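Long-range contacts in SAG family member (Sag19) (Eimeria tenella, PDB 6ZZB), which is a surface antigen of the parasite's SAG family, related to the CAP proteins, whose exact molecular role remains unknown: residues Pro95-Ile100 and Ser192-Lys197; Thr103-Asn108 and His203-Cys208; Asp110-Gly115 and Lys197-Gly202; Leu126-Pro131 and Ala140-Thr145. All coordinates share one frame; numbering follows the deposited sequence. Where two conformers were deposited one is given.

Interaction 1: residues Pro95-Ile100 and Ser192-Lys197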
loop_
_atom_site.group_PDB
_atom_site.type_symbol
_atom_site.label_atom_id
_atom_site.label_comp_id
_atom_site.label_asym_id
_atom_site.label_seq_id
_atom_site.Cartn_x
_atom_site.Cartn_y
_atom_site.Cartn_z
ATOM N N PRO A 95 -13.429 -9.230 -1.872
ATOM C CA PRO A 95 -12.053 -8.796 -2.141
ATOM C C PRO A 95 -11.132 -8.957 -0.933
ATOM O O PRO A 95 -11.536 -8.705 0.213
ATOM C CB PRO A 95 -12.204 -7.336 -2.564
ATOM C CG PRO A 95 -13.492 -6.911 -1.862
ATOM C CD PRO A 95 -14.379 -8.136 -1.976
ATOM N N THR A 96 -9.920 -9.349 -1.220
ATOM C CA THR A 96 -8.851 -9.590 -0.236
ATOM C C THR A 96 -7.552 -9.037 -0.808
ATOM O O THR A 96 -7.515 -8.730 -2.021
ATOM C CB THR A 96 -8.694 -11.078 0.050
ATOM O OG1 THR A 96 -8.317 -11.655 -1.204
ATOM C CG2 THR A 96 -9.947 -11.748 0.579
ATOM N N ALA A 97 -6.502 -8.940 -0.014
ATOM C CA ALA A 97 -5.222 -8.445 -0.537
ATOM C C ALA A 97 -4.733 -9.309 -1.686
ATOM O O ALA A 97 -4.300 -8.766 -2.704
ATOM C CB ALA A 97 -4.224 -8.276 0.567
ATOM N N PRO A 98 -4.765 -10.659 -1.622
ATOM C CA PRO A 98 -4.311 -11.438 -2.772
ATOM C C PRO A 98 -5.115 -11.142 -4.038
ATOM O O PRO A 98 -4.542 -11.009 -5.111
ATOM C CB PRO A 98 -4.495 -12.891 -2.323
ATOM C CG PRO A 98 -4.387 -12.818 -0.824
ATOM C CD PRO A 98 -5.013 -11.506 -0.431
ATOM N N LYS A 99 -6.428 -11.038 -3.911
ATOM C CA LYS A 99 -7.270 -10.805 -5.103
ATOM C C LYS A 99 -6.987 -9.431 -5.677
ATOM O O LYS A 99 -7.024 -9.256 -6.909
ATOM C CB LYS A 99 -8.742 -10.941 -4.786
ATOM C CG LYS A 99 -9.126 -12.334 -4.350
ATOM C CD LYS A 99 -10.547 -12.385 -3.835
ATOM C CE LYS A 99 -10.993 -13.783 -3.479
ATOM N NZ LYS A 99 -12.402 -13.768 -3.028
ATOM N N ILE A 100 -6.732 -8.436 -4.843
ATOM C CA ILE A 100 -6.430 -7.075 -5.335
ATOM C C ILE A 100 -5.043 -7.071 -5.972
ATOM O O ILE A 100 -4.888 -6.445 -7.042
ATOM C CB ILE A 100 -6.576 -6.047 -4.209
ATOM C CG1 ILE A 100 -8.050 -5.894 -3.853
ATOM C CG2 ILE A 100 -5.947 -4.718 -4.599
ATOM C CD1 ILE A 100 -8.309 -5.180 -2.530
ATOM N N SER A 192 -3.111 -6.338 5.893
ATOM C CA SER A 192 -2.999 -7.596 5.143
ATOM C C SER A 192 -2.221 -7.336 3.861
ATOM O O SER A 192 -2.666 -6.485 3.082
ATOM C CB SER A 192 -4.357 -8.144 4.842
ATOM O OG SER A 192 -4.234 -9.360 4.105
ATOM N N CYS A 193 -1.127 -8.041 3.659
ATOM C CA CYS A 193 -0.274 -7.852 2.472
ATOM C C CYS A 193 -0.298 -9.105 1.612
ATOM O O CYS A 193 -0.383 -10.223 2.130
ATOM C CB CYS A 193 1.165 -7.593 2.868
ATOM S SG CYS A 193 1.440 -6.057 3.808
ATOM N N ALA A 194 -0.189 -8.926 0.305
ATOM C CA ALA A 194 -0.088 -10.047 -0.628
ATOM C C ALA A 194 0.668 -9.594 -1.855
ATOM O O ALA A 194 0.672 -8.380 -2.171
ATOM C CB ALA A 194 -1.453 -10.566 -1.000
ATOM N N ALA A 195 1.293 -10.510 -2.557
ATOM C CA ALA A 195 2.018 -10.156 -3.788
ATOM C C ALA A 195 1.783 -11.226 -4.827
ATOM O O ALA A 195 1.752 -12.429 -4.485
ATOM C CB ALA A 195 3.484 -10.014 -3.537
ATOM N N THR A 196 1.653 -10.815 -6.070
ATOM C CA THR A 196 1.722 -11.819 -7.149
ATOM C C THR A 196 3.111 -12.445 -7.181
ATOM O O THR A 196 4.103 -11.803 -6.841
ATOM C CB THR A 196 1.318 -11.220 -8.491
ATOM O OG1 THR A 196 2.231 -10.208 -8.885
ATOM C CG2 THR A 196 -0.093 -10.673 -8.464
ATOM N N LYS A 197 3.151 -13.721 -7.580
ATOM C CA LYS A 197 4.396 -14.503 -7.428
ATOM C C LYS A 197 4.896 -15.058 -8.758
ATOM O O LYS A 197 6.049 -15.490 -8.782
ATOM C CB LYS A 197 4.187 -15.649 -6.435
ATOM C CG LYS A 197 3.184 -16.712 -6.852
ATOM C CD LYS A 197 3.015 -17.840 -5.843
ATOM C CE LYS A 197 1.774 -18.648 -6.134
ATOM N NZ LYS A 197 1.535 -19.678 -5.101
HETATM O O HOH W 1 -6.537 -9.981 2.635
#
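A194 presses its methyl carbon onto the first turn of the helix that begins at A97, and here strand and helix meet most tightly: A194 CB lies 3.4 Å from P98 N. The methyl thus rests on the A97-P98 peptide junction itself. The pyrrolidine ring of P98 runs alongside, with P98 CG 3.7 Å from A194 CB, while A97 CB flanks the A194 methyl at 3.9 Å from A194 CB. Small side chains suit both alanine positions, because the CA atoms of P98 and A194 are just 4.9 Å apart. Proline fits the first turn of a helix, where its nitrogen, lacking a hydrogen, forfeits no helical bond. S192, A194 and T196 pair through their backbones with strand 203-211.

Toward S192 the contact stays buried but turns polar. A97 CB sits 3.5 Å from S192 O, and the serine hydroxyl reaches the helix through a water. With OG anti to the backbone N (chi1 180°), S192 OG comes within 2.8 Å of this water, which in turn accepts from A97 N at 2.8 Å. The more open side is that of P98 and K99, both partly exposed; K99 turns away from the strand, and its ammonium group is held by the carbonyls of A93 and S94.

The chemistry is therefore that of a helix start seated on a sheet by methyls and a proline ring. Of its first N-H groups, A97 N goes to the shared water and K99 N, through a long, weak bond, to OG1 of the N-cap residue T96.

Interaction 2: residues Thr103-Asn108 and His203-Cys208. With SO4 (sulfate ion), chain C.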
loop_
_atom_site.group_PDB
_atom_site.type_symbol
_atom_site.label_atom_id
_atom_site.label_comp_id
_atom_site.label_asym_id
_atom_site.label_seq_id
_atom_site.Cartn_x
_atom_site.Cartn_y
_atom_site.Cartn_z
ATOM N N THR A 103 -5.636 -8.368 -9.345
ATOM C CA THR A 103 -6.392 -7.366 -10.122
ATOM C C THR A 103 -5.450 -6.292 -10.649
ATOM O O THR A 103 -5.594 -5.828 -11.803
ATOM C CB THR A 103 -7.531 -6.746 -9.295
ATOM O OG1 THR A 103 -8.424 -7.809 -8.941
ATOM C CG2 THR A 103 -8.260 -5.643 -10.032
ATOM N N LEU A 104 -4.529 -5.805 -9.828
ATOM C CA LEU A 104 -3.590 -4.726 -10.171
ATOM C C LEU A 104 -2.519 -5.214 -11.156
ATOM O O LEU A 104 -2.111 -4.398 -12.008
ATOM C CB LEU A 104 -2.940 -4.184 -8.897
ATOM C CG LEU A 104 -3.890 -3.449 -7.948
ATOM C CD1 LEU A 104 -3.172 -3.101 -6.667
ATOM C CD2 LEU A 104 -4.453 -2.181 -8.570
ATOM N N ALA A 105 -2.034 -6.442 -11.035
ATOM C CA ALA A 105 -0.938 -6.944 -11.906
ATOM C C ALA A 105 -1.452 -7.196 -13.320
ATOM O O ALA A 105 -0.692 -6.905 -14.277
ATOM C CB ALA A 105 -0.378 -8.221 -11.357
ATOM N N GLY A 106 -2.690 -7.612 -13.451
ATOM C CA GLY A 106 -3.314 -7.974 -14.731
ATOM C C GLY A 106 -3.873 -9.364 -14.716
ATOM O O GLY A 106 -3.516 -10.178 -13.855
ATOM N N SER A 107 -4.702 -9.685 -15.708
ATOM C CA SER A 107 -5.479 -10.949 -15.752
ATOM C C SER A 107 -4.760 -12.014 -16.587
ATOM O O SER A 107 -5.321 -13.122 -16.659
ATOM C CB SER A 107 -6.864 -10.701 -16.265
ATOM O OG SER A 107 -7.645 -10.030 -15.289
ATOM N N ASN A 108 -3.588 -11.688 -17.114
ATOM C CA ASN A 108 -2.788 -12.645 -17.918
ATOM C C ASN A 108 -1.389 -12.723 -17.325
ATOM O O ASN A 108 -0.602 -11.781 -17.499
ATOM C CB ASN A 108 -2.795 -12.252 -19.388
ATOM C CG ASN A 108 -2.139 -13.281 -20.282
ATOM O OD1 ASN A 108 -1.633 -14.285 -19.784
ATOM N ND2 ASN A 108 -2.149 -13.026 -21.581
ATOM N N HIS A 203 5.417 -6.476 -14.391
ATOM C CA HIS A 203 5.732 -6.326 -12.958
ATOM C C HIS A 203 4.717 -7.122 -12.151
ATOM O O HIS A 203 3.508 -6.977 -12.349
ATOM C CB HIS A 203 5.727 -4.852 -12.552
ATOM C CG HIS A 203 6.964 -4.106 -12.948
ATOM N ND1 HIS A 203 7.352 -3.945 -14.261
ATOM C CD2 HIS A 203 7.906 -3.529 -12.193
ATOM C CE1 HIS A 203 8.473 -3.253 -14.284
ATOM N NE2 HIS A 203 8.840 -2.985 -13.045
ATOM N N ASP A 204 5.228 -7.910 -11.225
ATOM C CA ASP A 204 4.419 -8.375 -10.079
ATOM C C ASP A 204 4.021 -7.150 -9.249
ATOM O O ASP A 204 4.638 -6.080 -9.341
ATOM C CB ASP A 204 5.177 -9.403 -9.250
ATOM C CG ASP A 204 5.321 -10.749 -9.920
ATOM O OD1 ASP A 204 4.312 -11.409 -10.144
ATOM O OD2 ASP A 204 6.515 -11.120 -10.223
ATOM N N VAL A 205 3.031 -7.351 -8.402
ATOM C CA VAL A 205 2.521 -6.273 -7.514
ATOM C C VAL A 205 2.439 -6.785 -6.076
ATOM O O VAL A 205 1.828 -7.833 -5.836
ATOM C CB VAL A 205 1.149 -5.755 -7.965
ATOM C CG1 VAL A 205 0.587 -4.699 -7.031
ATOM C CG2 VAL A 205 1.259 -5.174 -9.374
ATOM N N LEU A 206 2.973 -6.006 -5.146
ATOM C CA LEU A 206 2.706 -6.102 -3.699
ATOM C C LEU A 206 1.615 -5.118 -3.355
ATOM O O LEU A 206 1.752 -3.916 -3.677
ATOM C CB LEU A 206 3.983 -5.793 -2.930
ATOM C CG LEU A 206 3.825 -5.606 -1.420
ATOM C CD1 LEU A 206 3.391 -6.884 -0.739
ATOM C CD2 LEU A 206 5.126 -5.127 -0.828
ATOM N N PHE A 207 0.587 -5.592 -2.674
ATOM C CA PHE A 207 -0.504 -4.749 -2.163
ATOM C C PHE A 207 -0.656 -5.015 -0.686
ATOM O O PHE A 207 -0.793 -6.181 -0.299
ATOM C CB PHE A 207 -1.806 -5.044 -2.888
ATOM C CG PHE A 207 -2.959 -4.208 -2.418
ATOM C CD1 PHE A 207 -2.989 -2.867 -2.756
ATOM C CD2 PHE A 207 -3.995 -4.730 -1.656
ATOM C CE1 PHE A 207 -4.039 -2.065 -2.326
ATOM C CE2 PHE A 207 -5.010 -3.901 -1.201
ATOM C CZ PHE A 207 -5.030 -2.592 -1.556
ATOM N N CYS A 208 -0.696 -3.968 0.115
ATOM C CA CYS A 208 -1.030 -4.080 1.547
ATOM C C CYS A 208 -2.258 -3.233 1.830
ATOM O O CYS A 208 -2.249 -2.016 1.575
ATOM C CB CYS A 208 0.113 -3.629 2.428
ATOM S SG CYS A 208 1.647 -4.567 2.317
HETATM S S SO4 C . 6.488 -3.229 -17.747
HETATM O O1 SO4 C . 5.056 -3.345 -17.929
HETATM O O2 SO4 C . 6.812 -1.863 -17.397
HETATM O O3 SO4 C . 7.159 -3.588 -18.977
HETATM O O4 SO4 C . 6.928 -4.114 -16.693
#
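V205 uses both of its methyls to meet the last turn of helix 97-105. V205 CG1, anti to the backbone N (chi1 177°), lies 4.0 Å from L104 CB, and V205 CG2 lies 3.8 Å from A105 CA. A branched valine suits this place because one methyl can serve each of two consecutive helical residues. The L104 side chain crosses V205 at about a right angle and carries on to the next strand residue on the helix side, placing L104 CD1 3.9 Å from F207 CD1. A105, being small, lets the helix end settle close to the strand; A105 CB is 4.2 Å from H203 O, a buried carbonyl with no hydrogen-bond partner in the model.

Further out, the helix end is shaped by G106, whose positive phi (124°) ends the helical run in a conformation suited to glycine. S114 OG bonds to L104 O and more weakly to A105 O, so a hydroxyl takes up carbonyls at the helix terminus. On the strand, T196 OG1 is bonded to both D204 OD1 and V205 N, fixing the backbone just ahead of the valine. A sulfate, probably from the crystallisation liquor, lies at the edge of the H203 ring; the separation of H203 ND1 from its O4, 2.5 Å, is so short that the details are doubtful.

Strand 203-211 runs between strands 190-196 and 126-131, antiparallel to both. The end of helix 97-105 covers the side of it that carries V205 and F207, with A105 also touching T196 of one neighbouring strand, while F207 packs on V127 of the other.

Interaction 3: residues Asp110-Gly115 and Lys197-Gly202; sequences DTCESG and KDCKAG
C112 and C199 each set SG anti to their own carbonyl carbon (chi1 -68° and -70°), which turns the two sulfurs toward each other in a disulfide. The torsion about the SG-SG bond (chi3), -85°, is close to the perpendicular geometry that disulfides prefer. The bond, 2.0 Å between C112 SG and C199 SG, ties the loop after helix 97-105 to the loop joining strands 190-196 and 203-211. C112 also opens a type I beta turn that ends at G115, closed by a weak bond from G115 N to C112 O.

Beside the bridge the loops run close together. A201, a small residue, brings its CB to 3.4 Å from D110 O. On the exposed side D110 and K200 run alongside each other in the same direction, with D110 OD1 3.5 Å from K200 CD. Their charged atoms do not meet: the lysine chain bends at its last torsion, and K200 NZ stays 5.3 Å from D110 OD1, so any attraction is probably long-range.

Glycine suits position 202, where phi is positive and the carbonyls of T111 and C112 lie on the side a side chain would occupy; instead, G202 CA offers a CA-H to T111 O at 3.5 Å.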
loop_
_atom_site.group_PDB
_atom_site.type_symbol
_atom_site.label_atom_id
_atom_site.label_comp_id
_atom_site.label_asym_id
_atom_site.label_seq_id
_atom_site.Cartn_x
_atom_site.Cartn_y
_atom_site.Cartn_z
ATOM N N ASP A 110 0.977 -14.148 -18.515
ATOM C CA ASP A 110 1.960 -14.022 -19.624
ATOM C C ASP A 110 2.420 -12.577 -19.802
ATOM O O ASP A 110 3.498 -12.353 -20.387
ATOM C CB ASP A 110 1.415 -14.589 -20.943
ATOM C CG ASP A 110 1.151 -16.083 -20.901
ATOM O OD1 ASP A 110 1.678 -16.758 -19.998
ATOM O OD2 ASP A 110 0.387 -16.574 -21.773
ATOM N N THR A 111 1.661 -11.577 -19.327
ATOM C CA THR A 111 1.999 -10.161 -19.574
ATOM C C THR A 111 2.133 -9.332 -18.277
ATOM O O THR A 111 2.980 -8.453 -18.236
ATOM C CB THR A 111 0.982 -9.479 -20.500
ATOM O OG1 THR A 111 -0.275 -9.377 -19.823
ATOM C CG2 THR A 111 0.801 -10.241 -21.796
ATOM N N CYS A 112 1.270 -9.582 -17.289
ATOM C CA CYS A 112 1.103 -8.696 -16.100
ATOM C C CYS A 112 1.323 -7.253 -16.545
ATOM O O CYS A 112 2.096 -6.526 -15.958
ATOM C CB CYS A 112 2.027 -9.089 -14.954
ATOM S SG CYS A 112 1.557 -10.684 -14.271
ATOM N N GLU A 113 0.593 -6.843 -17.580
ATOM C CA GLU A 113 0.966 -5.586 -18.261
ATOM C C GLU A 113 0.543 -4.337 -17.482
ATOM O O GLU A 113 1.166 -3.295 -17.668
ATOM C CB GLU A 113 0.444 -5.544 -19.689
ATOM C CG GLU A 113 -1.038 -5.672 -19.816
ATOM C CD GLU A 113 -1.836 -4.438 -19.440
ATOM O OE1 GLU A 113 -1.323 -3.317 -19.652
ATOM O OE2 GLU A 113 -2.913 -4.598 -18.893
ATOM N N SER A 114 -0.345 -4.485 -16.497
ATOM C CA SER A 114 -0.793 -3.307 -15.714
ATOM C C SER A 114 0.002 -3.163 -14.407
ATOM O O SER A 114 -0.110 -2.113 -13.761
ATOM C CB SER A 114 -2.258 -3.381 -15.478
ATOM O OG SER A 114 -2.633 -4.611 -14.864
ATOM N N GLY A 115 0.836 -4.136 -14.048
ATOM C CA GLY A 115 1.513 -4.052 -12.741
ATOM C C GLY A 115 2.338 -2.800 -12.584
ATOM O O GLY A 115 2.320 -2.154 -11.519
ATOM N N LYS A 197 3.151 -13.721 -7.580
ATOM C CA LYS A 197 4.396 -14.503 -7.428
ATOM C C LYS A 197 4.896 -15.058 -8.758
ATOM O O LYS A 197 6.049 -15.490 -8.782
ATOM C CB LYS A 197 4.187 -15.649 -6.435
ATOM C CG LYS A 197 3.184 -16.712 -6.852
ATOM C CD LYS A 197 3.015 -17.840 -5.843
ATOM C CE LYS A 197 1.774 -18.648 -6.134
ATOM N NZ LYS A 197 1.535 -19.678 -5.101
ATOM N N ASP A 198 4.108 -15.028 -9.825
ATOM C CA ASP A 198 4.420 -15.886 -10.998
ATOM C C ASP A 198 4.235 -15.129 -12.316
ATOM O O ASP A 198 4.260 -15.793 -13.373
ATOM C CB ASP A 198 3.608 -17.171 -10.936
ATOM C CG ASP A 198 2.116 -16.978 -11.027
ATOM O OD1 ASP A 198 1.672 -15.794 -10.970
ATOM O OD2 ASP A 198 1.394 -17.989 -11.146
ATOM N N CYS A 199 4.116 -13.805 -12.326
ATOM C CA CYS A 199 4.138 -13.053 -13.607
ATOM C C CYS A 199 5.332 -13.514 -14.454
ATOM O O CYS A 199 6.469 -13.600 -13.950
ATOM C CB CYS A 199 4.245 -11.558 -13.367
ATOM S SG CYS A 199 2.730 -10.866 -12.642
ATOM N N LYS A 200 5.077 -13.772 -15.728
ATOM C CA LYS A 200 6.136 -14.227 -16.679
ATOM C C LYS A 200 6.740 -13.067 -17.450
ATOM O O LYS A 200 7.725 -13.281 -18.183
ATOM C CB LYS A 200 5.536 -15.235 -17.652
ATOM C CG LYS A 200 5.025 -16.490 -17.002
ATOM C CD LYS A 200 4.504 -17.462 -18.031
ATOM C CE LYS A 200 3.856 -18.680 -17.434
ATOM N NZ LYS A 200 4.838 -19.460 -16.643
ATOM N N ALA A 201 6.158 -11.881 -17.350
ATOM C CA ALA A 201 6.608 -10.623 -17.952
ATOM C C ALA A 201 6.007 -9.500 -17.109
ATOM O O ALA A 201 5.234 -9.829 -16.176
ATOM C CB ALA A 201 6.140 -10.524 -19.376
ATOM N N GLY A 202 6.320 -8.262 -17.441
ATOM C CA GLY A 202 5.780 -7.108 -16.704
ATOM C C GLY A 202 6.229 -7.097 -15.252
ATOM O O GLY A 202 7.330 -7.568 -14.900
#

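Interaction 4: residues Leu126-Pro131 and Ala140-Thr145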
loop_
_atom_site.group_PDB
_atom_site.type_symbol
_atom_site.label_atom_id
_atom_site.label_comp_id
_atom_site.label_asym_id
_atom_site.label_seq_id
_atom_site.Cartn_x
_atom_site.Cartn_y
_atom_site.Cartn_z
ATOM N N LEU A 126 -1.083 0.323 0.343
ATOM C CA LEU A 126 0.294 0.362 -0.187
ATOM C C LEU A 126 0.357 -0.461 -1.463
ATOM O O LEU A 126 -0.159 -1.585 -1.507
ATOM C CB LEU A 126 1.270 -0.128 0.880
ATOM C CG LEU A 126 2.718 -0.333 0.452
ATOM C CD1 LEU A 126 3.642 -0.076 1.634
ATOM C CD2 LEU A 126 2.911 -1.729 -0.144
ATOM N N VAL A 127 0.982 0.108 -2.486
ATOM C CA VAL A 127 1.138 -0.552 -3.796
ATOM C C VAL A 127 2.594 -0.466 -4.199
ATOM O O VAL A 127 3.100 0.653 -4.350
ATOM C CB VAL A 127 0.235 0.091 -4.852
ATOM C CG1 VAL A 127 0.376 -0.576 -6.200
ATOM C CG2 VAL A 127 -1.198 0.101 -4.399
ATOM N N ILE A 128 3.242 -1.594 -4.458
ATOM C CA ILE A 128 4.634 -1.596 -4.967
ATOM C C ILE A 128 4.753 -2.603 -6.097
ATOM O O ILE A 128 4.745 -3.812 -5.858
ATOM C CB ILE A 128 5.658 -1.896 -3.868
ATOM C CG1 ILE A 128 5.552 -0.932 -2.696
ATOM C CG2 ILE A 128 7.048 -1.907 -4.469
ATOM C CD1 ILE A 128 6.445 -1.266 -1.523
ATOM N N PRO A 129 4.889 -2.139 -7.346
ATOM C CA PRO A 129 5.251 -3.043 -8.435
ATOM C C PRO A 129 6.727 -3.425 -8.327
ATOM O O PRO A 129 7.519 -2.652 -7.803
ATOM C CB PRO A 129 4.999 -2.215 -9.692
ATOM C CG PRO A 129 4.215 -1.005 -9.235
ATOM C CD PRO A 129 4.663 -0.763 -7.807
ATOM N N PHE A 130 7.057 -4.638 -8.758
ATOM C CA PHE A 130 8.471 -5.095 -8.795
ATOM C C PHE A 130 8.620 -6.002 -10.001
ATOM O O PHE A 130 7.673 -6.619 -10.456
ATOM C CB PHE A 130 8.891 -5.713 -7.463
ATOM C CG PHE A 130 8.088 -6.903 -7.006
ATOM C CD1 PHE A 130 6.866 -6.729 -6.365
ATOM C CD2 PHE A 130 8.569 -8.200 -7.156
ATOM C CE1 PHE A 130 6.135 -7.821 -5.909
ATOM C CE2 PHE A 130 7.848 -9.289 -6.700
ATOM C CZ PHE A 130 6.620 -9.109 -6.094
ATOM N N PRO A 131 9.811 -6.023 -10.649
ATOM C CA PRO A 131 9.952 -6.763 -11.893
ATOM C C PRO A 131 9.708 -8.259 -11.703
ATOM O O PRO A 131 10.038 -8.829 -10.671
ATOM C CB PRO A 131 11.412 -6.528 -12.322
ATOM C CG PRO A 131 11.851 -5.307 -11.528
ATOM C CD PRO A 131 11.061 -5.356 -10.238
ATOM N N ALA A 140 13.124 -4.900 1.747
ATOM C CA ALA A 140 13.766 -4.011 0.767
ATOM C C ALA A 140 12.688 -3.161 0.078
ATOM O O ALA A 140 12.900 -1.964 -0.103
ATOM C CB ALA A 140 14.586 -4.766 -0.236
ATOM N N LEU A 141 11.591 -3.762 -0.369
ATOM C CA LEU A 141 10.569 -3.013 -1.121
ATOM C C LEU A 141 9.959 -1.932 -0.234
ATOM O O LEU A 141 9.799 -0.769 -0.728
ATOM C CB LEU A 141 9.489 -3.972 -1.586
ATOM C CG LEU A 141 9.932 -4.946 -2.678
ATOM C CD1 LEU A 141 8.825 -5.972 -2.901
ATOM C CD2 LEU A 141 10.281 -4.242 -3.970
ATOM N N ILE A 142 9.559 -2.252 0.988
ATOM C CA ILE A 142 8.879 -1.259 1.848
ATOM C C ILE A 142 9.906 -0.229 2.324
ATOM O O ILE A 142 9.569 0.962 2.347
ATOM C CB ILE A 142 8.091 -1.952 2.959
ATOM C CG1 ILE A 142 6.917 -2.721 2.339
ATOM C CG2 ILE A 142 7.652 -0.950 4.001
ATOM C CD1 ILE A 142 5.945 -3.310 3.337
ATOM N N GLN A 143 11.126 -0.625 2.653
ATOM C CA GLN A 143 12.116 0.413 3.032
ATOM C C GLN A 143 12.278 1.375 1.852
ATOM O O GLN A 143 12.380 2.579 2.086
ATOM C CB GLN A 143 13.454 -0.221 3.392
ATOM C CG GLN A 143 14.500 0.802 3.830
ATOM C CD GLN A 143 14.097 1.621 5.033
ATOM O OE1 GLN A 143 13.805 2.825 4.944
ATOM N NE2 GLN A 143 14.068 0.990 6.183
ATOM N N ALA A 144 12.356 0.906 0.617
ATOM C CA ALA A 144 12.625 1.777 -0.532
ATOM C C ALA A 144 11.433 2.718 -0.712
ATOM O O ALA A 144 11.651 3.905 -1.028
ATOM C CB ALA A 144 12.904 0.989 -1.775
ATOM N N THR A 145 10.185 2.242 -0.592
ATOM C CA THR A 145 9.028 3.139 -0.805
ATOM C C THR A 145 8.995 4.154 0.316
ATOM O O THR A 145 8.599 5.323 0.072
ATOM C CB THR A 145 7.709 2.355 -0.958
ATOM O OG1 THR A 145 6.783 3.161 -1.690
ATOM C CG2 THR A 145 7.084 1.921 0.341
#
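L141 reaches over one face of the F130 ring, with L141 CD1 4.1 Å from F130 CD1, the two side chains crossing at about a right angle. At the ring edge, in its plane, lies I128 O of the same strand, and the ring of F136 meets the F130 ring with planes inclined at about 55°. The other methyl, L141 CD2, lies 4.0 Å from both F130 CB and I128 CG2, so the branched leucine fills the step between two strand residues that point to the helix.

I128 does most of the remaining work. With CG1 anti to the carbonyl carbon and the chain then extended (chi2 174°), I128 CD1 reaches the helix backbone, 3.5 Å from L141 O, and touches T145 CG2 at 3.7 Å. Its third neighbour is I142 CG1, 4.2 Å from I128 CD1. L126 CD1 adds looser contacts with T145 and I142.

Threonine suits its place by having two branches of different character: the methyl joins this apolar patch, while OG1 bonds to the side-chain amides of N176 and N179. Helix 138-155 thus meets strand 126-131 through branched aliphatic side chains and the F130 ring, a contact of shape, with backbone polar groups already committed: L126, I128 and F130 pair with strand 203-211, V127 N goes to the N179 side chain, and L141 O to T145 N.

In the fold
Interactions 1 and 2 hold the two ends of helix 97-105 to adjacent strands, 190-196 and 203-211, whose own partnership is reinforced by the disulfide C193-C208. Interaction 4 belongs to the same sheet, using strand 126-131, the other neighbour of 203-211, to receive helix 138-155. All three are buried and mainly apolar; interaction 1 relies on methyls, a proline ring and a water, whereas interactions 2 and 4 pack larger branched side chains with a phenylalanine each. Interaction 3 lies farther out, about 19 Å from the chain's centre, where two irregular loops are joined covalently. Its first loop adjoins the helix end of interaction 2.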